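Local coordinates for uncharacterized protein (Staphylococcus aureus subsp. aureus Mu50, PDB 4QPV), which is of unknown function, a DUF1672-family protein whose unique fold is built from a repeated unit of a kinked helix followed by three beta strands, at residues V18-A24 against K267-T271; Q57-N62 against D106-S111; F129-A133 against M206-K210; Y148-Y154 against E240-F244. All coordinates share one frame; numbering follows the deposited sequence. Where two conformers were deposited one is given.

Contact 1 of 4, residues V18-A24 against K267-T271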
loop_
_atom_site.group_PDB
_atom_site.type_symbol
_atom_site.label_atom_id
_atom_site.label_comp_id
_atom_site.label_asym_id
_atom_site.label_seq_id
_atom_site.Cartn_x
_atom_site.Cartn_y
_atom_site.Cartn_z
ATOM N N VAL A 18 -11.829 -22.218 -4.678
ATOM C CA VAL A 18 -10.749 -21.311 -5.097
ATOM C C VAL A 18 -9.417 -22.078 -5.060
ATOM O O VAL A 18 -9.044 -22.573 -3.995
ATOM C CB VAL A 18 -10.675 -19.997 -4.256
ATOM C CG1 VAL A 18 -9.513 -19.116 -4.715
ATOM C CG2 VAL A 18 -11.991 -19.221 -4.305
ATOM N N PRO A 19 -8.641 -22.121 -6.171
ATOM C CA PRO A 19 -7.346 -22.832 -6.126
ATOM C C PRO A 19 -6.327 -22.101 -5.253
ATOM O O PRO A 19 -6.478 -20.890 -5.047
ATOM C CB PRO A 19 -6.895 -22.860 -7.591
ATOM C CG PRO A 19 -7.604 -21.725 -8.235
ATOM C CD PRO A 19 -8.918 -21.575 -7.516
ATOM N N GLU A 20 -5.288 -22.827 -4.766
ATOM C CA GLU A 20 -4.208 -22.292 -3.931
ATOM C C GLU A 20 -3.496 -21.145 -4.638
ATOM O O GLU A 20 -3.153 -20.137 -4.012
ATOM C CB GLU A 20 -3.183 -23.397 -3.586
ATOM C CG GLU A 20 -2.165 -22.968 -2.533
ATOM C CD GLU A 20 -1.036 -23.940 -2.237
ATOM O OE1 GLU A 20 -1.321 -25.048 -1.726
ATOM O OE2 GLU A 20 0.139 -23.567 -2.460
ATOM N N GLU A 21 -3.244 -21.328 -5.932
ATOM C CA GLU A 21 -2.553 -20.338 -6.739
ATOM C C GLU A 21 -3.349 -20.056 -7.994
ATOM O O GLU A 21 -4.051 -20.942 -8.484
ATOM C CB GLU A 21 -1.137 -20.818 -7.075
ATOM C CG GLU A 21 -0.073 -19.798 -6.715
ATOM C CD GLU A 21 1.359 -20.293 -6.793
ATOM O OE1 GLU A 21 1.719 -20.938 -7.804
ATOM O OE2 GLU A 21 2.133 -19.998 -5.856
HETATM N N MSE A 22 -3.260 -18.831 -8.479
HETATM C CA MSE A 22 -3.928 -18.337 -9.661
HETATM C C MSE A 22 -3.030 -17.386 -10.393
HETATM O O MSE A 22 -2.154 -16.770 -9.767
HETATM C CB MSE A 22 -5.158 -17.555 -9.165
HETATM C CG MSE A 22 -6.312 -17.552 -10.095
HETATM SE SE MSE A 22 -7.723 -16.651 -9.131
HETATM C CE MSE A 22 -8.478 -18.037 -8.348
ATOM N N GLU A 23 -3.315 -17.158 -11.684
ATOM C CA GLU A 23 -2.629 -16.124 -12.457
ATOM C C GLU A 23 -2.970 -14.761 -11.849
ATOM O O GLU A 23 -4.143 -14.474 -11.553
ATOM C CB GLU A 23 -3.031 -16.183 -13.942
ATOM C CG GLU A 23 -2.501 -17.436 -14.613
ATOM C CD GLU A 23 -2.939 -17.667 -16.042
ATOM O OE1 GLU A 23 -2.987 -16.690 -16.824
ATOM O OE2 GLU A 23 -3.162 -18.846 -16.399
ATOM N N ALA A 24 -1.947 -13.942 -11.607
ATOM C CA ALA A 24 -2.141 -12.621 -11.011
ATOM C C ALA A 24 -3.106 -11.746 -11.827
ATOM O O ALA A 24 -3.884 -10.990 -11.238
ATOM C CB ALA A 24 -0.819 -11.920 -10.876
ATOM N N LYS A 267 4.009 -15.500 -13.039
ATOM C CA LYS A 267 2.643 -15.013 -13.257
ATOM C C LYS A 267 1.655 -15.343 -12.146
ATOM O O LYS A 267 0.493 -14.942 -12.247
ATOM C CB LYS A 267 2.102 -15.585 -14.593
ATOM C CG LYS A 267 1.869 -17.094 -14.606
ATOM C CD LYS A 267 1.189 -17.566 -15.899
ATOM C CE LYS A 267 2.103 -17.597 -17.105
ATOM N NZ LYS A 267 1.401 -18.125 -18.307
ATOM N N TYR A 268 2.081 -16.084 -11.110
ATOM C CA TYR A 268 1.140 -16.591 -10.111
ATOM C C TYR A 268 1.078 -15.800 -8.822
ATOM O O TYR A 268 2.002 -15.073 -8.483
ATOM C CB TYR A 268 1.463 -18.048 -9.778
ATOM C CG TYR A 268 1.377 -18.950 -10.988
ATOM C CD1 TYR A 268 0.144 -19.354 -11.495
ATOM C CD2 TYR A 268 2.526 -19.370 -11.649
ATOM C CE1 TYR A 268 0.057 -20.163 -12.629
ATOM C CE2 TYR A 268 2.453 -20.192 -12.774
ATOM C CZ TYR A 268 1.216 -20.583 -13.263
ATOM O OH TYR A 268 1.136 -21.393 -14.372
ATOM N N ILE A 269 -0.027 -15.970 -8.098
ATOM C CA ILE A 269 -0.249 -15.316 -6.815
ATOM C C ILE A 269 -0.975 -16.287 -5.896
ATOM O O ILE A 269 -1.892 -16.992 -6.329
ATOM C CB ILE A 269 -0.982 -13.937 -6.944
ATOM C CG1 ILE A 269 -0.969 -13.127 -5.599
ATOM C CG2 ILE A 269 -2.404 -14.072 -7.497
ATOM C CD1 ILE A 269 0.441 -12.592 -5.136
ATOM N N ASN A 270 -0.550 -16.334 -4.633
ATOM C CA ASN A 270 -1.202 -17.170 -3.623
ATOM C C ASN A 270 -2.562 -16.529 -3.300
ATOM O O ASN A 270 -2.597 -15.378 -2.880
ATOM C CB ASN A 270 -0.304 -17.256 -2.391
ATOM C CG ASN A 270 -0.799 -18.226 -1.360
ATOM O OD1 ASN A 270 -1.793 -17.996 -0.681
ATOM N ND2 ASN A 270 -0.097 -19.320 -1.218
ATOM N N THR A 271 -3.667 -17.248 -3.503
ATOM C CA THR A 271 -5.011 -16.662 -3.339
ATOM C C THR A 271 -5.382 -16.325 -1.887
ATOM O O THR A 271 -6.007 -15.290 -1.655
ATOM C CB THR A 271 -6.098 -17.550 -3.973
ATOM O OG1 THR A 271 -6.067 -18.844 -3.376
ATOM C CG2 THR A 271 -5.941 -17.670 -5.499
HETATM O O HOH W 1 -7.533 -20.417 -1.739
HETATM O O HOH W 2 -3.771 -19.933 -1.338
#

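Contact 2 of 4, residues Q57-N62 against D106-S111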
loop_
_atom_site.group_PDB
_atom_site.type_symbol
_atom_site.label_atom_id
_atom_site.label_comp_id
_atom_site.label_asym_id
_atom_site.label_seq_id
_atom_site.Cartn_x
_atom_site.Cartn_y
_atom_site.Cartn_z
ATOM N N GLN A 57 -14.459 5.301 11.206
ATOM C CA GLN A 57 -14.396 6.187 12.371
ATOM C C GLN A 57 -12.978 6.213 12.949
ATOM O O GLN A 57 -12.513 7.283 13.340
ATOM C CB GLN A 57 -15.395 5.739 13.457
ATOM C CG GLN A 57 -15.422 6.650 14.703
ATOM C CD GLN A 57 -16.271 6.073 15.808
ATOM O OE1 GLN A 57 -16.797 4.962 15.703
ATOM N NE2 GLN A 57 -16.473 6.835 16.882
ATOM N N PHE A 58 -12.327 5.028 13.062
ATOM C CA PHE A 58 -10.970 4.937 13.610
ATOM C C PHE A 58 -9.996 5.876 12.861
ATOM O O PHE A 58 -9.223 6.601 13.497
ATOM C CB PHE A 58 -10.446 3.492 13.552
ATOM C CG PHE A 58 -9.075 3.316 14.172
ATOM C CD1 PHE A 58 -7.920 3.515 13.419
ATOM C CD2 PHE A 58 -8.938 2.905 15.496
ATOM C CE1 PHE A 58 -6.649 3.361 13.998
ATOM C CE2 PHE A 58 -7.674 2.749 16.073
ATOM C CZ PHE A 58 -6.535 2.977 15.321
ATOM N N PHE A 59 -10.028 5.848 11.536
ATOM C CA PHE A 59 -9.120 6.659 10.713
ATOM C C PHE A 59 -9.446 8.135 10.817
ATOM O O PHE A 59 -8.523 8.952 10.764
ATOM C CB PHE A 59 -9.124 6.184 9.257
ATOM C CG PHE A 59 -8.239 4.977 9.071
ATOM C CD1 PHE A 59 -8.716 3.697 9.342
ATOM C CD2 PHE A 59 -6.901 5.125 8.701
ATOM C CE1 PHE A 59 -7.874 2.579 9.223
ATOM C CE2 PHE A 59 -6.056 4.014 8.615
ATOM C CZ PHE A 59 -6.548 2.751 8.876
HETATM N N MSE A 60 -10.738 8.491 11.017
HETATM C CA MSE A 60 -11.101 9.897 11.192
HETATM C C MSE A 60 -10.615 10.376 12.572
HETATM O O MSE A 60 -9.954 11.405 12.649
HETATM C CB MSE A 60 -12.616 10.138 11.006
HETATM C CG MSE A 60 -13.023 11.628 11.133
HETATM SE SE MSE A 60 -12.094 12.845 9.880
HETATM C CE MSE A 60 -13.068 12.386 8.271
ATOM N N ASP A 61 -10.924 9.616 13.653
ATOM C CA ASP A 61 -10.524 9.967 15.020
ATOM C C ASP A 61 -9.001 10.110 15.189
ATOM O O ASP A 61 -8.539 11.062 15.824
ATOM C CB ASP A 61 -11.030 8.910 16.012
ATOM C CG ASP A 61 -12.536 8.910 16.235
ATOM O OD1 ASP A 61 -13.197 9.916 15.869
ATOM O OD2 ASP A 61 -13.054 7.906 16.752
ATOM N N ASN A 62 -8.236 9.182 14.626
ATOM C CA ASN A 62 -6.790 9.152 14.836
ATOM C C ASN A 62 -5.958 9.892 13.798
ATOM O O ASN A 62 -4.923 10.439 14.171
ATOM C CB ASN A 62 -6.294 7.697 14.960
ATOM C CG ASN A 62 -6.819 7.061 16.231
ATOM O OD1 ASN A 62 -6.492 7.492 17.342
ATOM N ND2 ASN A 62 -7.778 6.150 16.105
ATOM N N ASP A 106 -20.486 3.397 19.576
ATOM C CA ASP A 106 -20.095 4.333 18.519
ATOM C C ASP A 106 -19.199 5.413 19.132
ATOM O O ASP A 106 -18.868 6.394 18.467
ATOM C CB ASP A 106 -21.300 4.942 17.795
ATOM C CG ASP A 106 -22.100 3.922 17.029
ATOM O OD1 ASP A 106 -21.513 3.236 16.162
ATOM O OD2 ASP A 106 -23.297 3.758 17.341
ATOM N N SER A 107 -18.773 5.208 20.387
ATOM C CA SER A 107 -17.932 6.167 21.107
ATOM C C SER A 107 -16.540 6.286 20.466
ATOM O O SER A 107 -16.129 5.440 19.672
ATOM C CB SER A 107 -17.826 5.821 22.592
ATOM O OG SER A 107 -17.142 4.596 22.787
ATOM N N SER A 108 -15.866 7.401 20.746
ATOM C CA SER A 108 -14.560 7.717 20.179
ATOM C C SER A 108 -13.604 6.525 20.139
ATOM O O SER A 108 -13.495 5.751 21.094
ATOM C CB SER A 108 -13.911 8.850 20.965
ATOM O OG SER A 108 -12.618 9.093 20.439
ATOM N N LEU A 109 -12.888 6.411 19.019
ATOM C CA LEU A 109 -11.888 5.381 18.823
ATOM C C LEU A 109 -10.468 5.971 18.900
ATOM O O LEU A 109 -9.515 5.290 18.516
ATOM C CB LEU A 109 -12.134 4.631 17.509
ATOM C CG LEU A 109 -13.320 3.662 17.571
ATOM C CD1 LEU A 109 -13.636 3.110 16.192
ATOM C CD2 LEU A 109 -13.051 2.521 18.557
ATOM N N ARG A 110 -10.336 7.226 19.438
ATOM C CA ARG A 110 -9.044 7.895 19.645
ATOM C C ARG A 110 -8.143 6.941 20.443
ATOM O O ARG A 110 -8.519 6.526 21.544
ATOM C CB ARG A 110 -9.272 9.239 20.369
ATOM C CG ARG A 110 -8.038 9.922 20.950
ATOM C CD ARG A 110 -8.397 11.211 21.676
ATOM N NE ARG A 110 -9.061 10.967 22.960
ATOM C CZ ARG A 110 -10.369 11.099 23.175
ATOM N NH1 ARG A 110 -11.175 11.485 22.194
ATOM N NH2 ARG A 110 -10.877 10.851 24.374
ATOM N N SER A 111 -7.015 6.540 19.862
ATOM C CA SER A 111 -6.082 5.574 20.426
ATOM C C SER A 111 -4.972 6.175 21.275
ATOM O O SER A 111 -4.432 7.242 20.960
ATOM C CB SER A 111 -5.454 4.772 19.293
ATOM O OG SER A 111 -4.657 3.698 19.762
HETATM O O HOH W 3 -19.251 4.435 14.556
#

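Contact 3 of 4, residues F129-A133 against M206-K210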
loop_
_atom_site.group_PDB
_atom_site.type_symbol
_atom_site.label_atom_id
_atom_site.label_comp_id
_atom_site.label_asym_id
_atom_site.label_seq_id
_atom_site.Cartn_x
_atom_site.Cartn_y
_atom_site.Cartn_z
ATOM N N PHE A 129 0.883 10.572 2.277
ATOM C CA PHE A 129 1.391 11.949 2.303
ATOM C C PHE A 129 2.568 12.080 1.332
ATOM O O PHE A 129 2.680 13.084 0.622
ATOM C CB PHE A 129 1.831 12.334 3.727
ATOM C CG PHE A 129 0.736 12.701 4.702
ATOM C CD1 PHE A 129 -0.204 11.757 5.110
ATOM C CD2 PHE A 129 0.689 13.971 5.267
ATOM C CE1 PHE A 129 -1.200 12.094 6.044
ATOM C CE2 PHE A 129 -0.306 14.312 6.192
ATOM C CZ PHE A 129 -1.232 13.365 6.587
ATOM N N GLU A 130 3.414 11.029 1.275
ATOM C CA GLU A 130 4.551 10.957 0.359
ATOM C C GLU A 130 4.055 10.917 -1.076
ATOM O O GLU A 130 4.632 11.585 -1.934
ATOM C CB GLU A 130 5.465 9.758 0.662
ATOM C CG GLU A 130 6.276 9.899 1.947
ATOM C CD GLU A 130 7.294 11.028 2.053
ATOM O OE1 GLU A 130 7.496 11.772 1.065
ATOM O OE2 GLU A 130 7.928 11.137 3.127
ATOM N N TYR A 131 2.930 10.201 -1.318
ATOM C CA TYR A 131 2.320 10.173 -2.645
ATOM C C TYR A 131 1.926 11.581 -3.061
ATOM O O TYR A 131 2.321 12.019 -4.140
ATOM C CB TYR A 131 1.107 9.241 -2.692
ATOM C CG TYR A 131 0.327 9.397 -3.984
ATOM C CD1 TYR A 131 0.851 8.945 -5.197
ATOM C CD2 TYR A 131 -0.889 10.080 -4.009
ATOM C CE1 TYR A 131 0.151 9.112 -6.395
ATOM C CE2 TYR A 131 -1.597 10.249 -5.200
ATOM C CZ TYR A 131 -1.076 9.756 -6.387
ATOM O OH TYR A 131 -1.784 9.913 -7.550
ATOM N N ARG A 132 1.157 12.284 -2.216
ATOM C CA ARG A 132 0.739 13.655 -2.517
ATOM C C ARG A 132 1.944 14.566 -2.775
ATOM O O ARG A 132 1.946 15.291 -3.771
ATOM C CB ARG A 132 -0.124 14.221 -1.385
ATOM C CG ARG A 132 -0.576 15.643 -1.672
ATOM C CD ARG A 132 -1.423 16.182 -0.554
ATOM N NE ARG A 132 -1.787 17.566 -0.836
ATOM C CZ ARG A 132 -2.452 18.356 0.001
ATOM N NH1 ARG A 132 -2.845 17.900 1.186
ATOM N NH2 ARG A 132 -2.720 19.610 -0.334
ATOM N N ALA A 133 2.991 14.489 -1.927
ATOM C CA ALA A 133 4.188 15.342 -2.071
ATOM C C ALA A 133 4.942 15.111 -3.405
ATOM O O ALA A 133 5.658 16.007 -3.849
ATOM C CB ALA A 133 5.135 15.126 -0.903
HETATM N N MSE A 206 6.040 19.207 4.316
HETATM C CA MSE A 206 6.652 17.871 4.255
HETATM C C MSE A 206 8.175 17.980 4.362
HETATM O O MSE A 206 8.790 17.180 5.071
HETATM C CB MSE A 206 6.263 17.143 2.954
HETATM C CG MSE A 206 4.841 16.602 2.964
HETATM SE SE MSE A 206 4.504 15.229 4.309
HETATM C CE MSE A 206 5.380 13.763 3.422
ATOM N N ARG A 207 8.778 18.968 3.654
ATOM C CA ARG A 207 10.219 19.251 3.701
ATOM C C ARG A 207 10.634 19.629 5.123
ATOM O O ARG A 207 11.579 19.043 5.649
ATOM C CB ARG A 207 10.619 20.370 2.714
ATOM C CG ARG A 207 10.792 19.882 1.283
ATOM C CD ARG A 207 11.079 21.025 0.326
ATOM N NE ARG A 207 10.468 20.775 -0.980
ATOM C CZ ARG A 207 9.445 21.463 -1.480
ATOM N NH1 ARG A 207 8.924 22.478 -0.804
ATOM N NH2 ARG A 207 8.951 21.157 -2.672
ATOM N N ASN A 208 9.892 20.563 5.759
ATOM C CA ASN A 208 10.145 21.024 7.125
ATOM C C ASN A 208 9.989 19.876 8.134
ATOM O O ASN A 208 10.808 19.773 9.040
ATOM C CB ASN A 208 9.213 22.204 7.495
ATOM C CG ASN A 208 9.413 22.725 8.904
ATOM O OD1 ASN A 208 10.485 23.229 9.267
ATOM N ND2 ASN A 208 8.381 22.605 9.733
ATOM N N SER A 209 8.977 18.990 7.953
ATOM C CA SER A 209 8.760 17.849 8.856
ATOM C C SER A 209 10.003 16.938 8.908
ATOM O O SER A 209 10.429 16.541 9.998
ATOM C CB SER A 209 7.533 17.041 8.434
ATOM O OG SER A 209 7.758 16.336 7.221
ATOM N N LYS A 210 10.603 16.668 7.743
ATOM C CA LYS A 210 11.793 15.828 7.617
ATOM C C LYS A 210 12.994 16.436 8.319
ATOM O O LYS A 210 13.788 15.697 8.903
ATOM C CB LYS A 210 12.128 15.569 6.143
ATOM C CG LYS A 210 11.226 14.500 5.540
ATOM C CD LYS A 210 11.571 14.172 4.095
ATOM C CE LYS A 210 10.659 13.098 3.540
ATOM N NZ LYS A 210 9.232 13.520 3.547
HETATM O O HOH W 4 9.401 13.382 0.253
#

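Contact 4 of 4, residues Y148-Y154 against E240-F244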
loop_
_atom_site.group_PDB
_atom_site.type_symbol
_atom_site.label_atom_id
_atom_site.label_comp_id
_atom_site.label_asym_id
_atom_site.label_seq_id
_atom_site.Cartn_x
_atom_site.Cartn_y
_atom_site.Cartn_z
ATOM N N TYR A 148 4.947 0.103 -20.935
ATOM C CA TYR A 148 5.879 -0.979 -21.252
ATOM C C TYR A 148 5.480 -2.402 -20.877
ATOM O O TYR A 148 6.310 -3.321 -21.062
ATOM C CB TYR A 148 7.247 -0.629 -20.642
ATOM C CG TYR A 148 7.934 0.493 -21.391
ATOM C CD1 TYR A 148 8.562 0.262 -22.616
ATOM C CD2 TYR A 148 7.905 1.800 -20.912
ATOM C CE1 TYR A 148 9.163 1.300 -23.328
ATOM C CE2 TYR A 148 8.501 2.848 -21.621
ATOM C CZ TYR A 148 9.149 2.588 -22.815
ATOM O OH TYR A 148 9.774 3.612 -23.493
ATOM N N LYS A 149 4.215 -2.614 -20.413
ATOM C CA LYS A 149 3.799 -3.950 -20.014
ATOM C C LYS A 149 3.880 -4.948 -21.197
ATOM O O LYS A 149 4.240 -6.102 -20.956
ATOM C CB LYS A 149 2.425 -3.951 -19.305
ATOM C CG LYS A 149 1.216 -3.522 -20.111
ATOM C CD LYS A 149 0.012 -3.323 -19.182
ATOM C CE LYS A 149 -0.996 -4.451 -19.217
ATOM N NZ LYS A 149 -1.862 -4.386 -20.429
ATOM N N SER A 150 3.595 -4.528 -22.442
ATOM C CA SER A 150 3.701 -5.440 -23.579
ATOM C C SER A 150 5.163 -5.766 -23.924
ATOM O O SER A 150 5.510 -6.948 -24.057
ATOM C CB SER A 150 2.977 -4.876 -24.803
ATOM O OG SER A 150 3.211 -5.733 -25.904
ATOM N N LYS A 151 6.006 -4.729 -24.058
ATOM C CA LYS A 151 7.408 -4.890 -24.429
ATOM C C LYS A 151 8.156 -5.797 -23.429
ATOM O O LYS A 151 8.899 -6.667 -23.872
ATOM C CB LYS A 151 8.111 -3.521 -24.523
ATOM C CG LYS A 151 9.536 -3.628 -25.087
ATOM C CD LYS A 151 10.303 -2.326 -25.055
ATOM C CE LYS A 151 11.651 -2.500 -25.726
ATOM N NZ LYS A 151 12.534 -1.323 -25.493
ATOM N N TYR A 152 7.982 -5.571 -22.116
ATOM C CA TYR A 152 8.712 -6.329 -21.089
ATOM C C TYR A 152 7.896 -7.460 -20.470
ATOM O O TYR A 152 8.334 -8.082 -19.491
ATOM C CB TYR A 152 9.292 -5.394 -20.029
ATOM C CG TYR A 152 10.362 -4.502 -20.625
ATOM C CD1 TYR A 152 11.582 -5.027 -21.053
ATOM C CD2 TYR A 152 10.132 -3.139 -20.820
ATOM C CE1 TYR A 152 12.557 -4.216 -21.633
ATOM C CE2 TYR A 152 11.093 -2.320 -21.419
ATOM C CZ TYR A 152 12.307 -2.861 -21.815
ATOM O OH TYR A 152 13.252 -2.048 -22.388
ATOM N N LYS A 153 6.768 -7.799 -21.122
ATOM C CA LYS A 153 5.954 -8.971 -20.846
ATOM C C LYS A 153 5.583 -9.117 -19.362
ATOM O O LYS A 153 5.997 -10.078 -18.700
ATOM C CB LYS A 153 6.697 -10.234 -21.336
ATOM C CG LYS A 153 6.984 -10.228 -22.842
ATOM C CD LYS A 153 7.795 -11.432 -23.253
ATOM C CE LYS A 153 8.052 -11.502 -24.755
ATOM N NZ LYS A 153 8.945 -10.413 -25.223
ATOM N N TYR A 154 4.817 -8.166 -18.843
ATOM C CA TYR A 154 4.373 -8.235 -17.454
ATOM C C TYR A 154 2.963 -7.637 -17.314
ATOM O O TYR A 154 2.437 -6.992 -18.223
ATOM C CB TYR A 154 5.382 -7.511 -16.487
ATOM C CG TYR A 154 5.528 -6.016 -16.729
ATOM C CD1 TYR A 154 4.575 -5.108 -16.251
ATOM C CD2 TYR A 154 6.638 -5.506 -17.395
ATOM C CE1 TYR A 154 4.687 -3.739 -16.503
ATOM C CE2 TYR A 154 6.743 -4.142 -17.683
ATOM C CZ TYR A 154 5.781 -3.259 -17.212
ATOM O OH TYR A 154 5.914 -1.924 -17.505
ATOM N N GLU A 240 16.212 -8.533 -19.538
ATOM C CA GLU A 240 15.076 -7.667 -19.883
ATOM C C GLU A 240 14.821 -6.618 -18.800
ATOM O O GLU A 240 14.545 -5.469 -19.137
ATOM C CB GLU A 240 13.824 -8.511 -20.131
ATOM C CG GLU A 240 13.876 -9.199 -21.483
ATOM C CD GLU A 240 12.968 -10.406 -21.518
ATOM O OE1 GLU A 240 13.394 -11.492 -21.062
ATOM O OE2 GLU A 240 11.794 -10.239 -21.916
HETATM N N MSE A 241 15.008 -6.990 -17.510
HETATM C CA MSE A 241 14.816 -6.076 -16.376
HETATM C C MSE A 241 15.944 -5.036 -16.319
HETATM O O MSE A 241 15.679 -3.850 -16.068
HETATM C CB MSE A 241 14.669 -6.838 -15.054
HETATM C CG MSE A 241 13.317 -7.594 -14.967
HETATM SE SE MSE A 241 11.750 -6.382 -15.153
HETATM C CE MSE A 241 11.256 -6.747 -16.965
ATOM N N ILE A 242 17.173 -5.453 -16.630
ATOM C CA ILE A 242 18.300 -4.521 -16.702
ATOM C C ILE A 242 17.992 -3.496 -17.790
ATOM O O ILE A 242 18.178 -2.307 -17.576
ATOM C CB ILE A 242 19.643 -5.263 -16.973
ATOM C CG1 ILE A 242 20.118 -6.013 -15.697
ATOM C CG2 ILE A 242 20.738 -4.295 -17.505
ATOM C CD1 ILE A 242 21.250 -7.083 -15.994
ATOM N N ASP A 243 17.473 -3.965 -18.930
ATOM C CA ASP A 243 17.167 -3.079 -20.050
ATOM C C ASP A 243 16.024 -2.126 -19.706
ATOM O O ASP A 243 16.138 -0.934 -19.973
ATOM C CB ASP A 243 16.859 -3.877 -21.321
ATOM C CG ASP A 243 16.702 -2.977 -22.526
ATOM O OD1 ASP A 243 17.684 -2.277 -22.877
ATOM O OD2 ASP A 243 15.603 -2.984 -23.129
ATOM N N PHE A 244 14.960 -2.622 -19.061
ATOM C CA PHE A 244 13.868 -1.767 -18.650
ATOM C C PHE A 244 14.384 -0.718 -17.631
ATOM O O PHE A 244 14.016 0.439 -17.762
ATOM C CB PHE A 244 12.700 -2.605 -18.088
ATOM C CG PHE A 244 11.418 -1.854 -17.764
ATOM C CD1 PHE A 244 11.097 -0.669 -18.422
ATOM C CD2 PHE A 244 10.513 -2.365 -16.840
ATOM C CE1 PHE A 244 9.902 0.003 -18.147
ATOM C CE2 PHE A 244 9.317 -1.693 -16.559
ATOM C CZ PHE A 244 9.020 -0.516 -17.216
HETATM O O HOH W 5 11.094 -8.089 -23.415
HETATM O O HOH W 6 10.509 -9.773 -19.412
HETATM O O HOH W 7 11.085 -12.322 -23.405
#

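Contact 1 of 4, residues V18-A24 against K267-T271
The hydroxyl of Thr271 is gripped twice at one end of a two-stranded antiparallel ribbon that joins 18-24, near the N terminus, to 267-271. Thr271 OG1 donates to Pro19 O at 2.7 Å and accepts a hydrogen bond from a water that also makes a weak bond to Val18 O. With chi1 at 59°, OG1 sits between its own backbone N and carbonyl carbon, and the methyl CG2 is turned to pack on CB and CE of Met22, a selenomethionine. Val18 CG1 packs beside OG1 and CB of the same threonine, the two side chains sliding past each other in opposite directions.

The ribbon itself is short. Met22 and Ile269 form the hydrogen-bonded pair, with Met22 N to Ile269 O at 3.1 Å and Ile269 N to Met22 O at 2.8 Å. Beyond it the ladder is prolonged by Thr271 N to Glu20 O at one end and, at the other, by a nearly straight bond of 2.7 Å from Ala24 N to Lys267 O.

Glu23 and Lys267 run alongside each other, their aliphatic parts touching; the lysine ammonium goes on to a salt bridge with Asp230. Ile269 is buried against Phe226 of strand 220-227, which sets the ribbon on the larger sheet. Asn270 OD1 accepts from Arg273 N, and a second water donates to both Glu20 O and Asn270 OD1, each at 2.8 Å.

Contact 2 of 4, residues Q57-N62 against D106-S111
Phe58 and Asn62 present the flat groups that receive loop 106-111: Asn62 ND2 stands 3.3 Å above the centre of one face of the Phe58 ring, and Leu109 O and Ser111 CB approach it obliquely. The Asn62 amide grips the loop with both ends. Its OD1 accepts from Ser111 N at 2.7 Å, in the carbonyl plane and on a lone pair, while ND2 donates to Leu109 O at 3.1 Å and to Phe58 O one turn back, which fixes the rotation of the amide. Asp61 OD2 takes Leu109 N at 2.7 Å on its anti side, tilted well out of the carboxylate plane. The Leu109 side chain crosses Gln57 and Phe58 at about right angles, CD1 near Gln57 OE1 and CB near Phe58 CD2. Extended Gln57 carries NE2 to Asp106 O at 2.9 Å; Arg54 and a water hold its OE1. Ser108 OG accepts from Arg110 N in an ST turn. The loop lies along helix 48-63, whose Phe58 reaches Ile96 of strand 90-98 and Met118 of helix 116-133.

Contact 3 of 4, residues F129-A133 against M206-K210
Helix segments 129-133 and 206-210 run at 128° to each other with their axes 12.1 Å apart at closest approach, a separation that long side chains must bridge; the nearest CA atoms belong to Ala133 and Met206. Met206, a selenomethionine, carries most of the apolar contact. Folded at chi2 and chi3, it lays CG against Ala133 CB at 4.1 Å and its selenium at the edge of the Phe129 ring, 5.4 Å from the centroid, in a Met-aromatic contact. Its methyl CE, at the end of the chain, touches both Phe129 CB, at 3.8 Å, and the Glu130 carboxylate carbon CD, at 3.6 Å. Lys210, one turn further on, meets Glu130 from the opposite direction, and its NZ bonds OE2 at 2.7 Å on the syn side, close to the carboxylate plane. A water donates to the other oxygen, OE1, and is weakly bonded to the ammonium. Since Glu130 is buried and flanked by the selenomethionine methyl, the salt bridge and water probably compensate its charge and help keep it ionised.

Contact 4 of 4, residues Y148-Y154 against E240-F244
An aromatic cluster of Tyr148, Tyr152, Tyr154 and Phe244 joins the turn after helix 135-147 to helix 234-249. Tyr152, the last but one residue of a type I turn from Ser150 to Lys153, is central. Phe244 CB sits over the middle of its ring, 3.6 Å from the centroid and only 6° off the normal, a CH-pi contact, while Lys151 CG covers the opposite face. The Phe244 ring, placed by a chi1 of -173°, lies near parallel to that of Tyr152 at 22° but slid aside, with Phe244 CD1 3.4 Å from Tyr152 CE2. At its far end Phe244 reaches Tyr148 CB through CE1 at 3.7 Å and Tyr154 OH through CZ at 3.4 Å; that hydroxyl is hydrogen-bonded to Leu145 O in helix 135-147. The Tyr152 hydroxyl donates to Asp243 OD2 at 2.6 Å, arriving from above the carboxylate plane, and weakly accepts from Lys151 NZ. At Glu240, one water bridges OE2 to Lys151 O, and OE1 pairs with Lys229. Around the cluster, Met241 and Phe244 touch Leu262 of strand 259-265, Tyr154 touches Ile264 of that strand, and Met241 extends to Ile282 and Val284 of strand 282-285.

Starting at the N terminus, contact 1 opens first and closes last: segment 18-24 pairs with 267-271, whose nearest end is 243 residues further on, tying the N-terminal segment to the strand that follows 259-265. The other three contacts are nested within that loop. Contact 2 closes a short one, tying helix 48-63 to the segment that follows the three-stranded sheet of 67-98. Contact 3 then opens at the end of helix 116-133 and closes on helix 199-212, but contact 4 opens before that closure, in the loop after helix 135-147, and ends on helix 234-249, so the two cross. Contacts 2 and 4 lie on opposite sides of the chain's centre, about 44 Å apart between centres.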